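Local structure of alpha-Amylase (Thermotoga maritima, 2B5D) at residues S298-A301 with S302-E305; N416-I419 with Y420-H424. The protein is an alpha-amylase by name, a glycoside hydrolase of family 57 with a largely helical C-terminal part. All coordinates share one frame; numbering follows the deposited sequence.

Interaction 1 (S298-A301 with S302-E305)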
ATOM      1  N   SER A 298     -15.314  28.520  -5.344  1.00 51.90           N
ATOM      2  CA  SER A 298     -14.439  28.436  -4.184  1.00 51.01           C
ATOM      3  C   SER A 298     -13.906  27.020  -4.001  1.00 51.74           C
ATOM      4  O   SER A 298     -14.601  26.053  -4.256  1.00 51.14           O
ATOM      5  CB  SER A 298     -15.136  28.908  -2.917  1.00 50.38           C
ATOM      6  OG  SER A 298     -14.206  28.979  -1.875  1.00 47.74           O
ATOM      7  N   LEU A 299     -12.652  26.945  -3.574  1.00 52.94           N
ATOM      8  CA  LEU A 299     -11.999  25.729  -3.143  1.00 54.56           C
ATOM      9  C   LEU A 299     -12.427  25.346  -1.727  1.00 55.39           C
ATOM     10  O   LEU A 299     -12.181  24.230  -1.294  1.00 55.16           O
ATOM     11  CB  LEU A 299     -10.496  25.970  -3.172  1.00 54.78           C
ATOM     12  CG  LEU A 299      -9.729  25.481  -4.388  1.00 56.40           C
ATOM     13  CD1 LEU A 299     -10.624  25.213  -5.608  1.00 57.54           C
ATOM     14  CD2 LEU A 299      -8.613  26.394  -4.717  1.00 55.41           C
ATOM     15  N   ASP A 300     -13.036  26.290  -1.005  1.00 56.68           N
ATOM     16  CA  ASP A 300     -13.559  26.057   0.328  1.00 58.23           C
ATOM     17  C   ASP A 300     -14.968  25.474   0.266  1.00 58.95           C
ATOM     18  O   ASP A 300     -15.956  26.214   0.244  1.00 59.03           O
ATOM     19  CB  ASP A 300     -13.541  27.354   1.141  1.00 59.30           C
ATOM     20  CG  ASP A 300     -14.012  27.167   2.591  1.00 60.37           C
ATOM     21  OD1 ASP A 300     -14.364  26.038   2.984  1.00 61.29           O
ATOM     22  OD2 ASP A 300     -14.054  28.179   3.327  1.00 62.14           O
ATOM     23  N   ALA A 301     -15.043  24.141   0.256  1.00 59.54           N
ATOM     24  CA  ALA A 301     -16.318  23.430   0.122  1.00 60.69           C
ATOM     25  C   ALA A 301     -17.285  23.656   1.291  1.00 61.43           C
ATOM     26  O   ALA A 301     -18.490  23.465   1.146  1.00 60.74           O
ATOM     27  CB  ALA A 301     -16.091  21.936  -0.126  1.00 60.52           C
ATOM     28  N   SER A 302     -16.749  24.088   2.434  1.00 62.72           N
ATOM     29  CA  SER A 302     -17.576  24.374   3.610  1.00 64.01           C
ATOM     30  C   SER A 302     -18.463  25.616   3.440  1.00 64.18           C
ATOM     31  O   SER A 302     -19.449  25.797   4.160  1.00 64.64           O
ATOM     32  CB  SER A 302     -16.697  24.495   4.862  1.00 64.39           C
ATOM     33  OG  SER A 302     -16.147  25.799   4.976  1.00 66.93           O
ATOM     34  N   GLN A 303     -18.130  26.458   2.469  1.00 64.38           N
ATOM     35  CA  GLN A 303     -18.887  27.685   2.244  1.00 64.52           C
ATOM     36  C   GLN A 303     -20.095  27.516   1.310  1.00 64.73           C
ATOM     37  O   GLN A 303     -20.712  28.504   0.902  1.00 64.87           O
ATOM     38  CB  GLN A 303     -17.954  28.776   1.729  1.00 64.72           C
ATOM     39  CG  GLN A 303     -16.883  29.214   2.749  1.00 64.84           C
ATOM     40  CD  GLN A 303     -16.142  30.460   2.283  1.00 64.99           C
ATOM     41  OE1 GLN A 303     -16.760  31.390   1.758  1.00 65.35           O
ATOM     42  NE2 GLN A 303     -14.813  30.468   2.434  1.00 63.92           N
ATOM     43  N   LYS A 304     -20.434  26.263   1.011  1.00 64.38           N
ATOM     44  CA  LYS A 304     -21.505  25.923   0.086  1.00 64.69           C
ATOM     45  C   LYS A 304     -22.907  26.133   0.629  1.00 64.94           C
ATOM     46  O   LYS A 304     -23.240  25.698   1.730  1.00 65.66           O
ATOM     47  CB  LYS A 304     -21.341  24.477  -0.429  1.00 64.34           C
ATOM     48  CG  LYS A 304     -20.162  24.381  -1.377  1.00 63.55           C
ATOM     49  CD  LYS A 304     -20.199  23.167  -2.238  1.00 63.68           C
ATOM     50  CE  LYS A 304     -18.869  23.008  -2.944  1.00 60.98           C
ATOM     51  NZ  LYS A 304     -18.787  23.728  -4.257  1.00 58.69           N
ATOM     52  N   GLU A 305     -23.737  26.776  -0.177  1.00 64.68           N
ATOM     53  CA  GLU A 305     -25.093  27.069   0.210  1.00 64.82           C
ATOM     54  C   GLU A 305     -26.053  25.956  -0.121  1.00 64.31           C
ATOM     55  O   GLU A 305     -25.780  25.110  -0.968  1.00 64.35           O
ATOM     56  CB  GLU A 305     -25.539  28.384  -0.419  1.00 64.78           C
ATOM     57  CG  GLU A 305     -24.990  29.537   0.374  1.00 68.09           C
ATOM     58  CD  GLU A 305     -25.113  30.841  -0.333  1.00 71.51           C
ATOM     59  OE1 GLU A 305     -24.063  31.516  -0.445  1.00 72.25           O
ATOM     60  OE2 GLU A 305     -26.252  31.189  -0.771  1.00 74.23           O
TER
HETATM   61  O   HOH W   1     -17.420  26.184  -4.215  1.00 53.87           O
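Asp300 shares its carboxylate between the two residues that follow Ala301, and the loop 298-305 illustrates how one acidic side chain can organise an irregular loop. OD1 takes the hydroxyl of Ser302, with OG 2.7 Å from Asp300 OD1 on the syn side of that oxygen; the Ser302 amide adds a weak bond to it. The other oxygen, OD2, receives NE2 of Gln303 at 2.6 Å. That donor comes to the anti side, 33° out of the carboxylate plane, while OD2 itself lies in the amide plane, and the two flat groups stand 86° apart. With its CG trans to the backbone N (chi1 -177°), Asp300 can reach forward over the turn, which closes with Gln303 N 3.1 Å from Asp300 O. Upstream, Ser298 OG forms an ST turn by accepting from Asp300 N.

Lys304 meets Ala301 with its aliphatic chain: CG rests 3.2 Å from Ala301 O, and CE lies 4.1 Å from Ala301 CB. Its NZ is held outside the loop by a salt bridge with Glu260 and by Ile294 O, and a water lies within hydrogen-bonding distance of both Lys304 NZ and Ser298 O. The solvent side is that of Ser302 and Gln303, although His424 of the second subunit packs on Asp300 and Gln303. Donors on both carboxylate oxygens probably favour the ionised form of Asp300 and restrict its rotation.

Interaction 2 (N416-I419 with Y420-H424)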
ATOM      1  N   ASN A 416       3.408  -2.921 -17.032  1.00 91.39           N
ATOM      2  CA  ASN A 416       2.010  -3.366 -16.941  1.00 90.72           C
ATOM      3  C   ASN A 416       1.736  -4.225 -18.195  1.00 89.49           C
ATOM      4  O   ASN A 416       0.870  -3.912 -19.024  1.00 89.57           O
ATOM      5  CB  ASN A 416       1.020  -2.185 -16.776  1.00 91.34           C
ATOM      6  CG  ASN A 416       1.299  -1.324 -15.515  1.00 92.93           C
ATOM      7  OD1 ASN A 416       2.350  -0.665 -15.407  1.00 93.42           O
ATOM      8  ND2 ASN A 416       0.343  -1.314 -14.575  1.00 93.01           N
ATOM      9  N   ASP A 417       2.523  -5.297 -18.323  1.00 87.48           N
ATOM     10  CA  ASP A 417       2.541  -6.148 -19.516  1.00 85.49           C
ATOM     11  C   ASP A 417       2.713  -7.640 -19.181  1.00 83.18           C
ATOM     12  O   ASP A 417       2.912  -8.478 -20.067  1.00 82.24           O
ATOM     13  CB  ASP A 417       3.628  -5.681 -20.492  1.00 86.32           C
ATOM     14  CG  ASP A 417       4.983  -5.533 -19.830  1.00 88.53           C
ATOM     15  OD1 ASP A 417       5.300  -6.333 -18.914  1.00 89.95           O
ATOM     16  OD2 ASP A 417       5.731  -4.604 -20.226  1.00 91.14           O
ATOM     17  N   TRP A 418       2.653  -7.942 -17.885  1.00 80.63           N
ATOM     18  CA  TRP A 418       2.356  -9.285 -17.410  1.00 78.22           C
ATOM     19  C   TRP A 418       0.902  -9.594 -17.844  1.00 75.58           C
ATOM     20  O   TRP A 418       0.571 -10.715 -18.248  1.00 74.31           O
ATOM     21  CB  TRP A 418       2.519  -9.348 -15.865  1.00 79.41           C
ATOM     22  CG  TRP A 418       2.147 -10.681 -15.229  1.00 80.23           C
ATOM     23  CD1 TRP A 418       2.994 -11.707 -14.930  1.00 81.75           C
ATOM     24  CD2 TRP A 418       0.824 -11.128 -14.839  1.00 82.02           C
ATOM     25  NE1 TRP A 418       2.291 -12.763 -14.382  1.00 81.70           N
ATOM     26  CE2 TRP A 418       0.961 -12.434 -14.317  1.00 81.63           C
ATOM     27  CE3 TRP A 418      -0.465 -10.557 -14.902  1.00 82.80           C
ATOM     28  CZ2 TRP A 418      -0.138 -13.179 -13.848  1.00 81.68           C
ATOM     29  CZ3 TRP A 418      -1.566 -11.309 -14.435  1.00 81.57           C
ATOM     30  CH2 TRP A 418      -1.388 -12.597 -13.911  1.00 81.36           C
ATOM     31  N   ILE A 419       0.050  -8.575 -17.747  1.00 72.77           N
ATOM     32  CA  ILE A 419      -1.335  -8.676 -18.160  1.00 70.81           C
ATOM     33  C   ILE A 419      -1.450  -8.970 -19.666  1.00 69.23           C
ATOM     34  O   ILE A 419      -2.274  -9.787 -20.067  1.00 67.77           O
ATOM     35  CB  ILE A 419      -2.136  -7.416 -17.769  1.00 70.82           C
ATOM     36  CG1 ILE A 419      -2.472  -7.456 -16.268  1.00 71.97           C
ATOM     37  CG2 ILE A 419      -3.417  -7.264 -18.630  1.00 70.11           C
ATOM     38  CD1 ILE A 419      -3.181  -6.206 -15.727  1.00 70.79           C
ATOM     39  N   TYR A 420      -0.605  -8.312 -20.469  1.00 67.65           N
ATOM     40  CA  TYR A 420      -0.630  -8.465 -21.908  1.00 66.58           C
ATOM     41  C   TYR A 420      -0.178  -9.825 -22.412  1.00 65.25           C
ATOM     42  O   TYR A 420      -0.898 -10.432 -23.196  1.00 63.71           O
ATOM     43  CB  TYR A 420       0.120  -7.346 -22.610  1.00 67.85           C
ATOM     44  CG  TYR A 420      -0.649  -6.071 -22.595  1.00 69.37           C
ATOM     45  CD1 TYR A 420      -0.006  -4.834 -22.753  1.00 73.58           C
ATOM     46  CD2 TYR A 420      -2.018  -6.081 -22.387  1.00 71.65           C
ATOM     47  CE1 TYR A 420      -0.731  -3.624 -22.732  1.00 72.90           C
ATOM     48  CE2 TYR A 420      -2.752  -4.896 -22.341  1.00 73.79           C
ATOM     49  CZ  TYR A 420      -2.105  -3.671 -22.517  1.00 72.87           C
ATOM     50  OH  TYR A 420      -2.863  -2.506 -22.492  1.00 73.20           O
ATOM     51  N   ARG A 421       0.977 -10.325 -21.962  1.00 64.33           N
ATOM     52  CA  ARG A 421       1.384 -11.655 -22.405  1.00 63.90           C
ATOM     53  C   ARG A 421       0.426 -12.712 -21.904  1.00 62.03           C
ATOM     54  O   ARG A 421       0.245 -13.731 -22.565  1.00 62.70           O
ATOM     55  CB  ARG A 421       2.855 -12.009 -22.110  1.00 64.93           C
ATOM     56  CG  ARG A 421       3.267 -11.875 -20.659  1.00 69.14           C
ATOM     57  CD  ARG A 421       4.224 -12.993 -20.208  1.00 74.76           C
ATOM     58  NE  ARG A 421       4.187 -13.090 -18.745  1.00 79.62           N
ATOM     59  CZ  ARG A 421       5.187 -13.512 -17.974  1.00 82.36           C
ATOM     60  NH1 ARG A 421       5.024 -13.543 -16.650  1.00 83.82           N
ATOM     61  NH2 ARG A 421       6.346 -13.896 -18.510  1.00 82.39           N
ATOM     62  N   HIS A 422      -0.224 -12.470 -20.777  1.00 59.91           N
ATOM     63  CA  HIS A 422      -1.274 -13.392 -20.366  1.00 59.46           C
ATOM     64  C   HIS A 422      -2.503 -13.336 -21.255  1.00 57.77           C
ATOM     65  O   HIS A 422      -3.108 -14.379 -21.539  1.00 57.90           O
ATOM     66  CB  HIS A 422      -1.651 -13.241 -18.886  1.00 60.62           C
ATOM     67  CG  HIS A 422      -0.771 -14.044 -17.980  1.00 63.93           C
ATOM     68  ND1 HIS A 422       0.358 -13.520 -17.386  1.00 67.40           N
ATOM     69  CD2 HIS A 422      -0.808 -15.354 -17.635  1.00 67.47           C
ATOM     70  CE1 HIS A 422       0.974 -14.472 -16.703  1.00 69.48           C
ATOM     71  NE2 HIS A 422       0.278 -15.591 -16.825  1.00 68.56           N
ATOM     72  N   LEU A 423      -2.882 -12.134 -21.684  1.00 54.87           N
ATOM     73  CA  LEU A 423      -3.976 -11.999 -22.626  1.00 53.53           C
ATOM     74  C   LEU A 423      -3.667 -12.682 -23.970  1.00 52.00           C
ATOM     75  O   LEU A 423      -4.479 -13.422 -24.502  1.00 51.37           O
ATOM     76  CB  LEU A 423      -4.343 -10.533 -22.792  1.00 53.81           C
ATOM     77  CG  LEU A 423      -5.641  -9.977 -22.148  1.00 54.39           C
ATOM     78  CD1 LEU A 423      -6.390 -10.880 -21.180  1.00 51.30           C
ATOM     79  CD2 LEU A 423      -5.380  -8.617 -21.541  1.00 52.15           C
ATOM     80  N   HIS A 424      -2.472 -12.443 -24.485  1.00 51.12           N
ATOM     81  CA  HIS A 424      -1.980 -13.091 -25.655  1.00 51.41           C
ATOM     82  C   HIS A 424      -2.114 -14.625 -25.579  1.00 51.91           C
ATOM     83  O   HIS A 424      -2.766 -15.228 -26.458  1.00 52.13           O
ATOM     84  CB  HIS A 424      -0.534 -12.701 -25.887  1.00 52.01           C
ATOM     85  CG  HIS A 424       0.089 -13.441 -27.024  1.00 54.42           C
ATOM     86  ND1 HIS A 424       0.916 -14.529 -26.843  1.00 56.71           N
ATOM     87  CD2 HIS A 424      -0.041 -13.281 -28.360  1.00 55.11           C
ATOM     88  CE1 HIS A 424       1.302 -14.980 -28.024  1.00 58.19           C
ATOM     89  NE2 HIS A 424       0.724 -14.247 -28.959  1.00 57.24           N
TER
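Trp418 O accepts two bonds from a single residue, His422, in the first turn of helix 418-436. The backbone N of His422 reaches it at 3.2 Å, as the helix requires, and the ring atom ND1 at 2.9 Å from Trp418 O; the two donors come from opposite faces of the carbonyl plane. The oxygen lies in the plane of the imidazole, so this bond holds ND1 as a donor and fixes the turn of the ring. Helical bonds continue on either side, from Arg421 N to Asp417 O, nearly straight, and from Leu423 N to Ile419 O. Asp417 occupies the N-cap position without a capping bond from its side chain.

The same imidazole covers one face of the Trp418 indole. ND1 stands 3.3 Å above the indole plane, and CE1 comes to 3.1 Å from Trp418 CE2. The ring planes meet at 40°, an oblique pairing. A trans chi1 of 176° carries the indole forward along the helix to His422, one turn on. Arg421 NH1 approaches the pyrrole part of the indole, 3.2 Å from Trp418 CD1, with the guanidinium plane turned 62° from the ring. Arg421 NE is buried here and has no partner in the model.

Away from the indole, Ile419 and Leu423 lie side by side, with Ile419 CG2 3.8 Å from Leu423 CD2, while Tyr420 places one ring face over Asn416 O. Trp418 and Ile419 pack against helix 473-496, Tyr420 touches Leu151, and Leu423 touches Tyr152 and Ala459. Pro280 of a third subunit packs on His422, so the helix start is wedged between helix 473-496, these loop residues of its own chain, and a third subunit.

Interaction 1 comes first along the chain, in the loop between helix 271-274 and helix 309-338; interaction 2 follows at the start of helix 418-436. Their centres are 45 Å apart and their nearest atoms about 30 Å, so within one chain they do not touch. Neither belongs to the central, mainly parallel sheet. Interaction 1 falls in the glycoside hydrolase family 57 range, whereas segment 420-424 opens into the C-terminal branching-enzyme-like range. Across the assembly they are related through the second subunit: Asp300 and Gln303 pack on its His424, and His424 of this chain packs on its Asp300. Two distant surface sites of one chain thus serve the same subunit interface.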